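Long-range contact in yeast glycogen phosphorylase (Saccharomyces cerevisiae, PDB 1YGP), which is a glycogen phosphorylase, a two-lobed GT-B-fold protein of the carbohydrate phosphorylase family that holds pyridoxal-5'-phosphate in the model: residues E535-P540 / L551-K556. Sequence-based numbering, arbitrary orientation.
Sequences ETLNDP and LTQLEK
L537 packs against L554 and Q553 in a side-chain contact with no hydrogen bond across it, where the end of helix 527-536 meets a 3-10 segment in the loop leading to helix 562-584. Only ten residues separate the two segments, so the chain turns back on itself at the helix end. L537 carries the meeting. Its CD1 lies 3.7 Å from CD2 of L554, and the two leucine side chains cross at about a right angle. On its other flank the side chain of Q553 slides past in the opposite direction: CG stands anti to the backbone N (chi1 -172°) and the chain runs on extended, which carries the amide alongside the leucine, with Q553 CD 3.7 Å from L537 CG. This is van der Waals contact; the amide's polar business is elsewhere, its NE2 being hydrogen-bonded to the hydroxyl of Y557, which also touches L537. L551 adds a looser approach, its CA 4.3 Å from L537 CD2. T536 meets L554 from the last helical turn, where OG1 lies 3.9 Å from L554 CD2; that hydroxyl is taken up by the carbonyl of L532, one turn back. F563 of helix 562-584 touches both T536 and L554, and L551 and L554 rest on L853 and V850 of helix 842-856, so the 3-10 segment is packed between the helix end and that helix. Next to L537, N538 has positive phi (55°), and its N bonds to E535 O at 2.9 Å. Beyond it, D539 forms a salt bridge with K550, a second tie between the two limbs of the loop. The helix thus closes in a Schellman motif, with L537, the residue before the positive-phi N538, packed onto the returning 3-10 segment.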
ATOM      1  N   GLU A 535      19.349  29.714 -27.560  1.00 30.90           N
ATOM      2  CA  GLU A 535      19.266  30.991 -28.235  1.00 30.83           C
ATOM      3  C   GLU A 535      20.634  31.356 -28.805  1.00 29.49           C
ATOM      4  O   GLU A 535      20.778  31.435 -30.024  1.00 28.98           O
ATOM      5  CB  GLU A 535      18.835  32.053 -27.257  1.00 30.38           C
ATOM      6  CG  GLU A 535      17.635  32.845 -27.709  1.00 35.35           C
ATOM      7  CD  GLU A 535      16.649  33.045 -26.566  1.00 40.27           C
ATOM      8  OE1 GLU A 535      16.946  33.780 -25.617  1.00 38.16           O
ATOM      9  OE2 GLU A 535      15.581  32.441 -26.624  1.00 46.24           O
ATOM     10  N   THR A 536      21.694  31.469 -28.010  1.00 27.63           N
ATOM     11  CA  THR A 536      22.948  31.997 -28.514  1.00 32.93           C
ATOM     12  C   THR A 536      23.601  31.113 -29.555  1.00 33.43           C
ATOM     13  O   THR A 536      24.034  31.571 -30.619  1.00 36.92           O
ATOM     14  CB  THR A 536      23.884  32.235 -27.327  1.00 31.14           C
ATOM     15  OG1 THR A 536      24.107  30.995 -26.678  1.00 40.24           O
ATOM     16  CG2 THR A 536      23.272  33.228 -26.348  1.00 31.31           C
ATOM     17  N   LEU A 537      23.604  29.820 -29.264  1.00 30.18           N
ATOM     18  CA  LEU A 537      24.182  28.894 -30.190  1.00 28.96           C
ATOM     19  C   LEU A 537      23.217  28.552 -31.302  1.00 30.56           C
ATOM     20  O   LEU A 537      23.582  27.784 -32.191  1.00 31.81           O
ATOM     21  CB  LEU A 537      24.624  27.661 -29.412  1.00 27.25           C
ATOM     22  CG  LEU A 537      26.114  27.563 -29.079  1.00 25.11           C
ATOM     23  CD1 LEU A 537      26.624  28.826 -28.396  1.00 24.16           C
ATOM     24  CD2 LEU A 537      26.315  26.359 -28.184  1.00 25.56           C
ATOM     25  N   ASN A 538      21.997  29.117 -31.297  1.00 32.52           N
ATOM     26  CA  ASN A 538      20.989  28.914 -32.346  1.00 36.00           C
ATOM     27  C   ASN A 538      20.685  27.440 -32.574  1.00 34.29           C
ATOM     28  O   ASN A 538      20.740  26.902 -33.689  1.00 34.25           O
ATOM     29  CB  ASN A 538      21.469  29.542 -33.665  1.00 43.60           C
ATOM     30  CG  ASN A 538      20.399  29.739 -34.733  1.00 51.56           C
ATOM     31  OD1 ASN A 538      20.375  30.796 -35.358  1.00 59.04           O
ATOM     32  ND2 ASN A 538      19.493  28.842 -35.106  1.00 53.26           N
ATOM     33  N   ASP A 539      20.321  26.750 -31.501  1.00 31.16           N
ATOM     34  CA  ASP A 539      20.023  25.341 -31.587  1.00 27.38           C
ATOM     35  C   ASP A 539      18.647  25.008 -31.012  1.00 25.44           C
ATOM     36  O   ASP A 539      18.544  24.397 -29.951  1.00 27.90           O
ATOM     37  CB  ASP A 539      21.162  24.630 -30.870  1.00 25.43           C
ATOM     38  CG  ASP A 539      21.114  23.115 -30.876  1.00 24.39           C
ATOM     39  OD1 ASP A 539      20.351  22.523 -31.640  1.00 28.35           O
ATOM     40  OD2 ASP A 539      21.856  22.530 -30.094  1.00 24.15           O
ATOM     41  N   PRO A 540      17.538  25.301 -31.685  1.00 25.74           N
ATOM     42  CA  PRO A 540      16.194  25.233 -31.124  1.00 29.13           C
ATOM     43  C   PRO A 540      15.775  23.836 -30.688  1.00 29.89           C
ATOM     44  O   PRO A 540      14.871  23.659 -29.883  1.00 30.62           O
ATOM     45  CB  PRO A 540      15.322  25.779 -32.212  1.00 28.81           C
ATOM     46  CG  PRO A 540      15.991  25.232 -33.454  1.00 27.12           C
ATOM     47  CD  PRO A 540      17.470  25.452 -33.134  1.00 29.12           C
ATOM     48  N   LEU A 551      29.170  22.846 -26.788  1.00 23.72           N
ATOM     49  CA  LEU A 551      29.137  23.991 -25.896  1.00 26.21           C
ATOM     50  C   LEU A 551      30.408  24.825 -25.856  1.00 24.23           C
ATOM     51  O   LEU A 551      30.377  25.977 -25.408  1.00 24.09           O
ATOM     52  CB  LEU A 551      28.745  23.512 -24.485  1.00 28.55           C
ATOM     53  CG  LEU A 551      27.287  23.785 -24.028  1.00 26.21           C
ATOM     54  CD1 LEU A 551      26.296  23.175 -24.979  1.00 23.17           C
ATOM     55  CD2 LEU A 551      27.055  23.158 -22.669  1.00 30.52           C
ATOM     56  N   THR A 552      31.502  24.342 -26.442  1.00 23.31           N
ATOM     57  CA  THR A 552      32.736  25.111 -26.515  1.00 22.67           C
ATOM     58  C   THR A 552      32.574  26.390 -27.350  1.00 26.25           C
ATOM     59  O   THR A 552      33.305  27.368 -27.169  1.00 27.68           O
ATOM     60  CB  THR A 552      33.858  24.222 -27.089  1.00 19.03           C
ATOM     61  OG1 THR A 552      33.312  23.411 -28.127  1.00 26.40           O
ATOM     62  CG2 THR A 552      34.467  23.350 -26.032  1.00 12.80           C
ATOM     63  N   GLN A 553      31.558  26.458 -28.222  1.00 28.29           N
ATOM     64  CA  GLN A 553      31.256  27.648 -29.002  1.00 29.44           C
ATOM     65  C   GLN A 553      30.931  28.811 -28.081  1.00 30.18           C
ATOM     66  O   GLN A 553      31.175  29.964 -28.453  1.00 34.90           O
ATOM     67  CB  GLN A 553      30.069  27.408 -29.913  1.00 33.13           C
ATOM     68  CG  GLN A 553      29.793  28.548 -30.904  1.00 47.11           C
ATOM     69  CD  GLN A 553      28.519  28.388 -31.738  1.00 55.22           C
ATOM     70  OE1 GLN A 553      28.172  27.295 -32.193  1.00 57.37           O
ATOM     71  NE2 GLN A 553      27.764  29.457 -31.988  1.00 54.88           N
ATOM     72  N   LEU A 554      30.455  28.575 -26.855  1.00 29.67           N
ATOM     73  CA  LEU A 554      30.142  29.670 -25.953  1.00 32.70           C
ATOM     74  C   LEU A 554      31.381  30.519 -25.672  1.00 35.16           C
ATOM     75  O   LEU A 554      31.275  31.731 -25.465  1.00 39.60           O
ATOM     76  CB  LEU A 554      29.575  29.111 -24.652  1.00 31.73           C
ATOM     77  CG  LEU A 554      28.205  28.433 -24.690  1.00 32.12           C
ATOM     78  CD1 LEU A 554      28.072  27.562 -23.457  1.00 34.76           C
ATOM     79  CD2 LEU A 554      27.080  29.461 -24.747  1.00 28.01           C
ATOM     80  N   GLU A 555      32.582  29.940 -25.785  1.00 35.27           N
ATOM     81  CA  GLU A 555      33.830  30.659 -25.565  1.00 37.14           C
ATOM     82  C   GLU A 555      34.018  31.898 -26.428  1.00 35.99           C
ATOM     83  O   GLU A 555      34.632  32.876 -25.999  1.00 32.86           O
ATOM     84  CB  GLU A 555      35.030  29.759 -25.830  1.00 44.59           C
ATOM     85  N   LYS A 556      33.460  31.885 -27.640  1.00 34.69           N
ATOM     86  CA  LYS A 556      33.537  33.035 -28.523  1.00 34.94           C
ATOM     87  C   LYS A 556      32.845  34.250 -27.891  1.00 35.51           C
ATOM     88  O   LYS A 556      33.380  35.362 -27.794  1.00 37.18           O
ATOM     89  CB  LYS A 556      32.860  32.681 -29.834  1.00 35.06           C
TER